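Local coordinates for prophenoloxidase b (PDB 3WKY), which probably oxidises phenols at a type 3 dicopper centre, being a hemolymph prophenoloxidase of the hemocyanin family from a shrimp, at residues R190-L195 / R576-P581; N196-H201 / S570-P575; W200-S205 / S617-P622. All blocks are in the same frame, centred on the assembly; numbering follows the deposited sequence. Where two conformers were deposited one is given.

Contact 1 (R190-L195 / R576-P581). Unlike the reference sequence in segment 576-581: R576 (reference Gln). With NAG (2-acetamido-2-deoxy-beta-D-glucopyranose), chain F.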
loop_
_atom_site.group_PDB
_atom_site.type_symbol
_atom_site.label_atom_id
_atom_site.label_comp_id
_atom_site.label_asym_id
_atom_site.label_seq_id
_atom_site.Cartn_x
_atom_site.Cartn_y
_atom_site.Cartn_z
ATOM N N ARG A 190 -17.539 30.588 -1.879
ATOM C CA ARG A 190 -17.914 29.554 -2.839
ATOM C C ARG A 190 -19.438 29.427 -2.984
ATOM O O ARG A 190 -19.947 29.139 -4.069
ATOM C CB ARG A 190 -17.325 28.186 -2.431
ATOM C CG ARG A 190 -15.794 28.085 -2.532
ATOM C CD ARG A 190 -15.376 26.595 -2.548
ATOM N NE ARG A 190 -15.948 25.951 -1.367
ATOM C CZ ARG A 190 -15.292 25.767 -0.221
ATOM N NH1 ARG A 190 -14.004 26.083 -0.115
ATOM N NH2 ARG A 190 -15.917 25.225 0.815
ATOM N N GLU A 191 -20.163 29.642 -1.892
ATOM C CA GLU A 191 -21.612 29.463 -1.897
ATOM C C GLU A 191 -22.373 30.764 -2.177
ATOM O O GLU A 191 -23.598 30.764 -2.245
ATOM C CB GLU A 191 -22.063 28.820 -0.582
ATOM C CG GLU A 191 -21.541 27.365 -0.442
ATOM C CD GLU A 191 -21.783 26.745 0.926
ATOM O OE1 GLU A 191 -22.435 27.383 1.784
ATOM O OE2 GLU A 191 -21.323 25.597 1.147
ATOM N N ASP A 192 -21.637 31.855 -2.376
ATOM C CA ASP A 192 -22.250 33.159 -2.670
ATOM C C ASP A 192 -23.236 33.013 -3.827
ATOM O O ASP A 192 -22.876 32.544 -4.907
ATOM C CB ASP A 192 -21.168 34.187 -3.019
ATOM C CG ASP A 192 -21.742 35.577 -3.300
ATOM O OD1 ASP A 192 -22.427 35.750 -4.329
ATOM O OD2 ASP A 192 -21.491 36.501 -2.504
ATOM N N MET A 193 -24.497 33.372 -3.597
ATOM C CA MET A 193 -25.518 33.103 -4.612
ATOM C C MET A 193 -25.288 33.874 -5.910
ATOM O O MET A 193 -25.615 33.385 -6.995
ATOM C CB MET A 193 -26.932 33.329 -4.055
ATOM C CG MET A 193 -27.259 34.763 -3.686
ATOM S SD MET A 193 -28.950 34.837 -3.026
ATOM C CE MET A 193 -28.835 33.660 -1.667
ATOM N N ASN A 194 -24.704 35.066 -5.811
ATOM C CA ASN A 194 -24.407 35.842 -7.007
ATOM C C ASN A 194 -23.263 35.233 -7.818
ATOM O O ASN A 194 -23.265 35.273 -9.051
ATOM C CB ASN A 194 -24.075 37.286 -6.637
ATOM C CG ASN A 194 -25.260 38.019 -6.029
ATOM O OD1 ASN A 194 -26.388 37.895 -6.499
ATOM N ND2 ASN A 194 -25.004 38.778 -4.968
ATOM N N LEU A 195 -22.283 34.665 -7.127
ATOM C CA LEU A 195 -21.171 34.022 -7.826
ATOM C C LEU A 195 -21.633 32.770 -8.557
ATOM O O LEU A 195 -21.247 32.524 -9.708
ATOM C CB LEU A 195 -20.054 33.674 -6.845
ATOM C CG LEU A 195 -18.784 33.131 -7.504
ATOM C CD1 LEU A 195 -18.155 34.179 -8.423
ATOM C CD2 LEU A 195 -17.788 32.705 -6.432
ATOM N N ARG A 576 -20.666 42.316 -7.969
ATOM C CA ARG A 576 -20.114 43.568 -7.459
ATOM C C ARG A 576 -19.671 43.401 -6.011
ATOM O O ARG A 576 -18.644 43.955 -5.604
ATOM C CB ARG A 576 -21.110 44.739 -7.587
ATOM C CG ARG A 576 -20.495 46.080 -7.146
ATOM C CD ARG A 576 -21.524 47.059 -6.543
ATOM N NE ARG A 576 -20.879 48.060 -5.688
ATOM C CZ ARG A 576 -20.596 47.875 -4.395
ATOM N NH1 ARG A 576 -20.906 46.727 -3.799
ATOM N NH2 ARG A 576 -20.002 48.837 -3.692
ATOM N N ASN A 577 -20.422 42.612 -5.244
ATOM C CA ASN A 577 -20.103 42.440 -3.829
ATOM C C ASN A 577 -18.806 41.660 -3.588
ATOM O O ASN A 577 -18.227 41.731 -2.491
ATOM C CB ASN A 577 -21.274 41.822 -3.057
ATOM C CG ASN A 577 -21.482 40.347 -3.382
ATOM O OD1 ASN A 577 -21.938 40.006 -4.468
ATOM N ND2 ASN A 577 -21.155 39.472 -2.433
ATOM N N LEU A 578 -18.342 40.941 -4.613
ATOM C CA LEU A 578 -17.057 40.220 -4.525
ATOM C C LEU A 578 -15.981 40.872 -5.378
ATOM O O LEU A 578 -14.980 40.249 -5.733
ATOM C CB LEU A 578 -17.217 38.737 -4.919
ATOM C CG LEU A 578 -18.254 37.934 -4.132
ATOM C CD1 LEU A 578 -18.277 36.474 -4.630
ATOM C CD2 LEU A 578 -17.991 37.977 -2.618
ATOM N N GLN A 579 -16.174 42.146 -5.706
ATOM C CA GLN A 579 -15.226 42.846 -6.556
ATOM C C GLN A 579 -13.871 43.057 -5.875
ATOM O O GLN A 579 -12.840 43.153 -6.542
ATOM C CB GLN A 579 -15.827 44.193 -6.956
ATOM C CG GLN A 579 -14.981 45.041 -7.857
ATOM C CD GLN A 579 -15.778 46.243 -8.324
ATOM O OE1 GLN A 579 -16.779 46.604 -7.691
ATOM N NE2 GLN A 579 -15.367 46.850 -9.440
ATOM N N VAL A 580 -13.878 43.136 -4.548
ATOM C CA VAL A 580 -12.661 43.370 -3.780
ATOM C C VAL A 580 -12.370 42.104 -2.976
ATOM O O VAL A 580 -13.254 41.604 -2.280
ATOM C CB VAL A 580 -12.854 44.582 -2.831
ATOM C CG1 VAL A 580 -11.635 44.781 -1.902
ATOM C CG2 VAL A 580 -13.124 45.861 -3.661
ATOM N N PRO A 581 -11.140 41.570 -3.078
ATOM C CA PRO A 581 -10.784 40.425 -2.216
ATOM C C PRO A 581 -10.977 40.785 -0.738
ATOM O O PRO A 581 -10.844 41.952 -0.378
ATOM C CB PRO A 581 -9.298 40.207 -2.523
ATOM C CG PRO A 581 -9.139 40.692 -3.945
ATOM C CD PRO A 581 -10.066 41.906 -4.033
HETATM C C1 NAG F . -22.573 51.217 -7.034
HETATM C C2 NAG F . -23.359 52.488 -6.702
HETATM C C3 NAG F . -23.987 52.353 -5.320
HETATM C C4 NAG F . -24.879 51.120 -5.288
HETATM C C5 NAG F . -24.149 49.884 -5.808
HETATM C C6 NAG F . -25.144 48.751 -6.029
HETATM C C7 NAG F . -22.865 54.676 -7.639
HETATM C C8 NAG F . -22.338 56.042 -7.311
HETATM N N2 NAG F . -22.541 53.689 -6.801
HETATM O O3 NAG F . -24.757 53.491 -5.016
HETATM O O4 NAG F . -25.315 50.883 -3.966
HETATM O O5 NAG F . -23.489 50.135 -7.037
HETATM O O6 NAG F . -25.800 48.964 -7.260
HETATM O O7 NAG F . -23.562 54.502 -8.641
#
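D192 holds CG anti to its own N (chi1 -178°) and N577 turns CG between its N and carbonyl carbon (chi1 72°), which brings carboxylate and amide together from opposite directions. ND2 of N577 donates to OD2 of D192 at 3.0 Å, nearly straight. The oxygen receives it on its syn side, and the two flat groups lie only 19° apart. ND2 also bonds to the carbonyl of L480, on strand 472-481. OD1 of D192 serves the backbone just after it: D192 is the N-cap of helix 193-205, with OD1 accepting from L195 N at 3.0 Å and, more weakly, from N194 N. One carboxylate thus starts a helix of the hemocyanin-type copper domain and ties it to a loop of the Ig-like domain. N194, two residues on, adds a weak bond of 3.3 Å from its ND2 to OD1 of N577, the two amides being steeply inclined to each other. L578 packs its methyls against the carboxylate and L195, CD1 lying 3.8 Å from CG of D192 and 4.0 Å from CB of L195. With an alanine in place of D192 both carboxylate oxygens go, which would probably leave the first helical N-H groups uncapped and the N577 amide held mainly by L480. R576 turns the other way, its guanidinium forming salt bridges with D484 and E481 near the N-linked sugar.

Contact 2 (N196-H201 / S570-P575). With CUO (Cu2-o2 cluster), chain J.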
loop_
_atom_site.group_PDB
_atom_site.type_symbol
_atom_site.label_atom_id
_atom_site.label_comp_id
_atom_site.label_asym_id
_atom_site.label_seq_id
_atom_site.Cartn_x
_atom_site.Cartn_y
_atom_site.Cartn_z
ATOM N N ASN A 196 -22.447 31.963 -7.879
ATOM C CA ASN A 196 -23.014 30.783 -8.510
ATOM C C ASN A 196 -23.926 31.134 -9.690
ATOM O O ASN A 196 -23.910 30.446 -10.705
ATOM C CB ASN A 196 -23.737 29.906 -7.480
ATOM C CG ASN A 196 -22.773 29.100 -6.640
ATOM O OD1 ASN A 196 -22.431 27.964 -6.993
ATOM N ND2 ASN A 196 -22.315 29.680 -5.529
ATOM N N SER A 197 -24.693 32.214 -9.560
ATOM C CA SER A 197 -25.526 32.687 -10.674
ATOM C C SER A 197 -24.693 33.195 -11.845
ATOM O O SER A 197 -25.041 32.964 -13.001
ATOM C CB SER A 197 -26.484 33.785 -10.200
ATOM O OG SER A 197 -27.398 33.251 -9.260
ATOM N N PHE A 198 -23.604 33.895 -11.542
ATOM C CA PHE A 198 -22.675 34.344 -12.578
ATOM C C PHE A 198 -22.147 33.144 -13.366
ATOM O O PHE A 198 -22.044 33.172 -14.591
ATOM C CB PHE A 198 -21.525 35.136 -11.954
ATOM C CG PHE A 198 -20.317 35.255 -12.843
ATOM C CD1 PHE A 198 -20.349 36.057 -13.980
ATOM C CD2 PHE A 198 -19.146 34.567 -12.538
ATOM C CE1 PHE A 198 -19.239 36.169 -14.802
ATOM C CE2 PHE A 198 -18.021 34.679 -13.353
ATOM C CZ PHE A 198 -18.066 35.479 -14.484
ATOM N N HIS A 199 -21.815 32.072 -12.656
ATOM C CA HIS A 199 -21.331 30.883 -13.324
ATOM C C HIS A 199 -22.376 30.298 -14.297
ATOM O O HIS A 199 -22.054 29.904 -15.419
ATOM C CB HIS A 199 -20.923 29.854 -12.270
ATOM C CG HIS A 199 -20.064 28.773 -12.806
ATOM N ND1 HIS A 199 -20.471 27.459 -12.869
ATOM C CD2 HIS A 199 -18.812 28.806 -13.319
ATOM C CE1 HIS A 199 -19.511 26.729 -13.396
ATOM N NE2 HIS A 199 -18.490 27.522 -13.658
ATOM N N TRP A 200 -23.628 30.234 -13.860
ATOM C CA TRP A 200 -24.739 29.847 -14.735
ATOM C C TRP A 200 -24.810 30.769 -15.966
ATOM O O TRP A 200 -24.847 30.302 -17.112
ATOM C CB TRP A 200 -26.026 29.897 -13.908
ATOM C CG TRP A 200 -27.379 29.920 -14.611
ATOM C CD1 TRP A 200 -28.041 31.027 -15.092
ATOM C CD2 TRP A 200 -28.285 28.812 -14.780
ATOM N NE1 TRP A 200 -29.278 30.662 -15.588
ATOM C CE2 TRP A 200 -29.454 29.313 -15.401
ATOM C CE3 TRP A 200 -28.217 27.445 -14.472
ATOM C CZ2 TRP A 200 -30.535 28.492 -15.738
ATOM C CZ3 TRP A 200 -29.303 26.620 -14.810
ATOM C CH2 TRP A 200 -30.445 27.153 -15.435
ATOM N N HIS A 201 -24.816 32.074 -15.723
ATOM C CA HIS A 201 -24.861 33.030 -16.828
ATOM C C HIS A 201 -23.706 32.874 -17.796
ATOM O O HIS A 201 -23.898 32.920 -19.024
ATOM C CB HIS A 201 -24.943 34.463 -16.304
ATOM C CG HIS A 201 -26.330 34.859 -15.915
ATOM N ND1 HIS A 201 -27.257 35.307 -16.837
ATOM C CD2 HIS A 201 -26.959 34.861 -14.715
ATOM C CE1 HIS A 201 -28.395 35.571 -16.218
ATOM N NE2 HIS A 201 -28.244 35.308 -14.933
ATOM N N SER A 570 -27.126 43.014 -13.251
ATOM C CA SER A 570 -27.984 42.024 -13.879
ATOM C C SER A 570 -27.269 41.359 -15.048
ATOM O O SER A 570 -26.177 41.780 -15.446
ATOM C CB SER A 570 -29.275 42.687 -14.365
ATOM O OG SER A 570 -28.998 43.630 -15.383
ATOM N N GLY A 571 -27.883 40.316 -15.593
ATOM C CA GLY A 571 -27.290 39.586 -16.700
ATOM C C GLY A 571 -26.046 38.846 -16.246
ATOM O O GLY A 571 -26.023 38.288 -15.148
ATOM N N CYS A 572 -25.012 38.866 -17.083
ATOM C CA CYS A 572 -23.757 38.180 -16.795
ATOM C C CYS A 572 -22.730 39.178 -16.245
ATOM O O CYS A 572 -22.256 40.054 -16.966
ATOM C CB CYS A 572 -23.234 37.527 -18.070
ATOM S SG CYS A 572 -21.864 36.349 -17.821
ATOM N N SER A 573 -22.395 39.051 -14.964
ATOM C CA SER A 573 -21.528 40.026 -14.302
ATOM C C SER A 573 -20.723 39.379 -13.183
ATOM O O SER A 573 -21.281 38.599 -12.401
ATOM C CB SER A 573 -22.389 41.142 -13.693
ATOM O OG SER A 573 -21.599 42.127 -13.031
ATOM N N TRP A 574 -19.435 39.716 -13.065
ATOM C CA TRP A 574 -18.731 39.360 -11.833
ATOM C C TRP A 574 -19.529 40.011 -10.704
ATOM O O TRP A 574 -19.991 41.131 -10.869
ATOM C CB TRP A 574 -17.288 39.870 -11.826
ATOM C CG TRP A 574 -16.571 39.403 -10.593
ATOM C CD1 TRP A 574 -16.333 40.118 -9.455
ATOM C CD2 TRP A 574 -16.062 38.082 -10.352
ATOM N NE1 TRP A 574 -15.681 39.333 -8.529
ATOM C CE2 TRP A 574 -15.507 38.078 -9.053
ATOM C CE3 TRP A 574 -16.003 36.915 -11.114
ATOM C CZ2 TRP A 574 -14.903 36.942 -8.496
ATOM C CZ3 TRP A 574 -15.407 35.783 -10.559
ATOM C CH2 TRP A 574 -14.865 35.808 -9.268
ATOM N N PRO A 575 -19.732 39.313 -9.571
ATOM C CA PRO A 575 -20.552 39.937 -8.519
ATOM C C PRO A 575 -19.923 41.209 -7.957
ATOM O O PRO A 575 -18.771 41.178 -7.511
ATOM C CB PRO A 575 -20.598 38.864 -7.426
ATOM C CG PRO A 575 -20.394 37.582 -8.160
ATOM C CD PRO A 575 -19.405 37.909 -9.254
HETATM CU CU1 CUO J . -17.271 26.933 -15.378
HETATM CU CU2 CUO J . -15.764 23.691 -14.937
HETATM O O1 CUO J . -16.801 25.068 -15.919
HETATM O O2 CUO J . -17.502 24.906 -14.424
#
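F198 leaves the helix with CG anti to its backbone N (chi1 161°) and lays its ring against the loop 570-575. That helix, 193-205, belongs to the helical bundle of the type 3 copper site: H199, on another side of it, binds CU1 of the dicopper-dioxygen cluster through NE2 at 2.2 Å, alongside H203 and H226. So the loop, from the Ig-like domain, packs on the back of a copper-bearing helix. Starting at the root of F198, CB lies 3.5 Å from the carbonyl oxygen of S573, with the P575 ring beside it. The same oxygen also lies within 3.1 Å of CD1, a close approach to the C-H. Beyond it CE1 meets the sulfur SG of C572 at 4.0 Å, an oblique sulfur-aromatic contact with the sulfur 63° off the ring normal. Along the other branch CD2 and then CE2 turn to W574, with CE2 and CE3 of W574 3.8 Å apart. This is an offset edge-to-face pair, the edge of the tryptophan directed at the phenylalanine face, with ring planes at 73°. The end of the ring, at CE1 and CZ, lies beside C619 and F618 of the neighbouring loop. The indole is anchored in turn by NE1, which donates to the carbonyl of L578. One turn further along the helix, H201 packs its CB against the C572 side chain, and its ND1 is hydrogen-bonded to Y121 OH. Its imidazole is sandwiched: CD1 of W200 sits toward the rim of one face, and over the centre of the other, 3.4 Å above the plane, lies the carbonyl oxygen of G571.

Contact 3 (W200-S205 / S617-P622); sequences WHWHLS and SFCGRP. With CUO (Cu2-o2 cluster), chain J.
The bond from NE1 of W202 to the carbonyl oxygen of F618 is short, 2.7 Å, yet clearly bent, with an N-H...O angle of 132°. The oxygen lies at the edge of the indole, almost in its plane, so the buried N-H is satisfied by backbone of the loop 617-622. W202 sits in helix 193-205, one of the copper-bearing helices of the type 3 site, and F618 in the Ig-like domain. The indole works in two directions. Its CD1 packs 3.9 Å from CA of C619, while the edge of its benzo part, at CE3, stands over the imidazole of a copper ligand, 3.5 Å above the centre of the H203 ring, whose NE2 binds CU1 at 2.3 Å. The tryptophan thereby joins the loop to the first shell of the metal and probably helps fix how that histidine is turned. At the helix end waters bridge to the loop, and OG of S205 lies alongside CG of P622. One water lies 3.0 Å from OG of S205 and donates to C619 O at 2.9 Å; a second lies 2.7 Å from the same OG and donates to G620 O at 2.8 Å.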
loop_
_atom_site.group_PDB
_atom_site.type_symbol
_atom_site.label_atom_id
_atom_site.label_comp_id
_atom_site.label_asym_id
_atom_site.label_seq_id
_atom_site.Cartn_x
_atom_site.Cartn_y
_atom_site.Cartn_z
ATOM N N TRP A 200 -23.628 30.234 -13.860
ATOM C CA TRP A 200 -24.739 29.847 -14.735
ATOM C C TRP A 200 -24.810 30.769 -15.966
ATOM O O TRP A 200 -24.847 30.302 -17.112
ATOM C CB TRP A 200 -26.026 29.897 -13.908
ATOM C CG TRP A 200 -27.379 29.920 -14.611
ATOM C CD1 TRP A 200 -28.041 31.027 -15.092
ATOM C CD2 TRP A 200 -28.285 28.812 -14.780
ATOM N NE1 TRP A 200 -29.278 30.662 -15.588
ATOM C CE2 TRP A 200 -29.454 29.313 -15.401
ATOM C CE3 TRP A 200 -28.217 27.445 -14.472
ATOM C CZ2 TRP A 200 -30.535 28.492 -15.738
ATOM C CZ3 TRP A 200 -29.303 26.620 -14.810
ATOM C CH2 TRP A 200 -30.445 27.153 -15.435
ATOM N N HIS A 201 -24.816 32.074 -15.723
ATOM C CA HIS A 201 -24.861 33.030 -16.828
ATOM C C HIS A 201 -23.706 32.874 -17.796
ATOM O O HIS A 201 -23.898 32.920 -19.024
ATOM C CB HIS A 201 -24.943 34.463 -16.304
ATOM C CG HIS A 201 -26.330 34.859 -15.915
ATOM N ND1 HIS A 201 -27.257 35.307 -16.837
ATOM C CD2 HIS A 201 -26.959 34.861 -14.715
ATOM C CE1 HIS A 201 -28.395 35.571 -16.218
ATOM N NE2 HIS A 201 -28.244 35.308 -14.933
ATOM N N TRP A 202 -22.504 32.685 -17.259
ATOM C CA TRP A 202 -21.352 32.560 -18.140
ATOM C C TRP A 202 -21.537 31.395 -19.098
ATOM O O TRP A 202 -21.292 31.506 -20.305
ATOM C CB TRP A 202 -20.024 32.435 -17.365
ATOM C CG TRP A 202 -18.874 32.586 -18.324
ATOM C CD1 TRP A 202 -18.215 33.752 -18.648
ATOM C CD2 TRP A 202 -18.322 31.566 -19.160
ATOM N NE1 TRP A 202 -17.265 33.499 -19.617
ATOM C CE2 TRP A 202 -17.316 32.163 -19.946
ATOM C CE3 TRP A 202 -18.577 30.193 -19.316
ATOM C CZ2 TRP A 202 -16.562 31.436 -20.879
ATOM C CZ3 TRP A 202 -17.829 29.474 -20.239
ATOM C CH2 TRP A 202 -16.832 30.094 -21.005
ATOM N N HIS A 203 -21.965 30.255 -18.568
ATOM C CA HIS A 203 -22.067 29.079 -19.403
ATOM C C HIS A 203 -23.264 29.094 -20.333
ATOM O O HIS A 203 -23.287 28.361 -21.314
ATOM C CB HIS A 203 -22.056 27.814 -18.558
ATOM C CG HIS A 203 -20.684 27.443 -18.108
ATOM N ND1 HIS A 203 -19.776 26.830 -18.941
ATOM C CD2 HIS A 203 -20.056 27.627 -16.924
ATOM C CE1 HIS A 203 -18.647 26.637 -18.284
ATOM N NE2 HIS A 203 -18.793 27.116 -17.065
ATOM N N LEU A 204 -24.252 29.918 -20.021
ATOM C CA LEU A 204 -25.409 30.011 -20.904
ATOM C C LEU A 204 -25.221 31.124 -21.931
ATOM O O LEU A 204 -25.861 31.119 -22.987
ATOM C CB LEU A 204 -26.702 30.144 -20.097
ATOM C CG LEU A 204 -27.079 28.815 -19.419
ATOM C CD1 LEU A 204 -28.254 28.981 -18.473
ATOM C CD2 LEU A 204 -27.385 27.739 -20.458
ATOM N N SER A 205 -24.318 32.060 -21.631
ATOM C CA SER A 205 -23.900 33.061 -22.611
ATOM C C SER A 205 -22.865 32.471 -23.561
ATOM O O SER A 205 -22.838 32.794 -24.751
ATOM C CB SER A 205 -23.302 34.269 -21.896
ATOM O OG SER A 205 -22.969 35.294 -22.821
ATOM N N SER A 617 -16.406 41.936 -19.198
ATOM C CA SER A 617 -15.275 41.461 -19.992
ATOM C C SER A 617 -15.035 39.952 -19.796
ATOM O O SER A 617 -14.403 39.300 -20.634
ATOM C CB SER A 617 -14.013 42.240 -19.638
ATOM O OG SER A 617 -13.768 42.168 -18.249
ATOM N N PHE A 618 -15.528 39.405 -18.693
ATOM C CA PHE A 618 -15.403 37.960 -18.457
ATOM C C PHE A 618 -16.416 37.173 -19.295
ATOM O O PHE A 618 -16.231 35.974 -19.545
ATOM C CB PHE A 618 -15.635 37.626 -16.974
ATOM C CG PHE A 618 -14.554 38.123 -16.038
ATOM C CD1 PHE A 618 -13.284 38.423 -16.501
ATOM C CD2 PHE A 618 -14.817 38.257 -14.680
ATOM C CE1 PHE A 618 -12.289 38.870 -15.627
ATOM C CE2 PHE A 618 -13.829 38.697 -13.794
ATOM C CZ PHE A 618 -12.556 39.002 -14.278
ATOM N N CYS A 619 -17.486 37.846 -19.721
ATOM C CA CYS A 619 -18.603 37.196 -20.413
ATOM C C CYS A 619 -18.581 37.440 -21.917
ATOM O O CYS A 619 -19.057 36.618 -22.707
ATOM C CB CYS A 619 -19.933 37.707 -19.853
ATOM S SG CYS A 619 -20.162 37.431 -18.080
ATOM N N GLY A 620 -18.047 38.589 -22.317
ATOM C CA GLY A 620 -18.053 38.956 -23.722
ATOM C C GLY A 620 -19.450 39.290 -24.225
ATOM O O GLY A 620 -20.414 39.315 -23.448
ATOM N N ARG A 621 -19.552 39.558 -25.526
ATOM C CA ARG A 621 -20.830 39.847 -26.174
ATOM C C ARG A 621 -21.097 38.794 -27.225
ATOM O O ARG A 621 -20.254 38.557 -28.090
ATOM C CB ARG A 621 -20.810 41.218 -26.858
ATOM C CG ARG A 621 -20.645 42.405 -25.934
ATOM C CD ARG A 621 -20.879 43.723 -26.672
ATOM N NE ARG A 621 -22.212 44.278 -26.430
ATOM C CZ ARG A 621 -23.301 43.963 -27.127
ATOM N NH1 ARG A 621 -23.229 43.087 -28.120
ATOM N NH2 ARG A 621 -24.468 44.522 -26.830
ATOM N N PRO A 622 -22.275 38.161 -27.162
ATOM C CA PRO A 622 -22.603 37.055 -28.067
ATOM C C PRO A 622 -22.497 37.441 -29.539
ATOM O O PRO A 622 -22.080 36.623 -30.363
ATOM C CB PRO A 622 -24.064 36.741 -27.716
ATOM C CG PRO A 622 -24.215 37.201 -26.297
ATOM C CD PRO A 622 -23.346 38.419 -26.182
HETATM CU CU1 CUO J . -17.271 26.933 -15.378
HETATM CU CU2 CUO J . -15.764 23.691 -14.937
HETATM O O1 CUO J . -16.801 25.068 -15.919
HETATM O O2 CUO J . -17.502 24.906 -14.424
HETATM O O HOH W 1 -20.901 35.866 -24.864
HETATM O O HOH W 2 -22.609 37.924 -22.415
#

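All three contacts run along helix 193-205 and its start, each bringing a loop of the Ig-like domain against it. Contacts 1 and 2 have centres 10 Å apart and meet where P575 packs on N194 and L195 and where R190 O and N196 ND2 are probably hydrogen-bonded at 2.8 Å; contacts 2 and 3, centres 8 Å apart, share W200 and H201. A disulfide joins their loops, SG of C572 to SG of C619 at 2.0 Å, and further along W574 packs on F618. Contacts 1 and 3, centres 16 Å apart, do not touch. H199 and H203 bind CU1 with H226, whereas L195 of contact 1 has its side chain about 10 Å from the cluster.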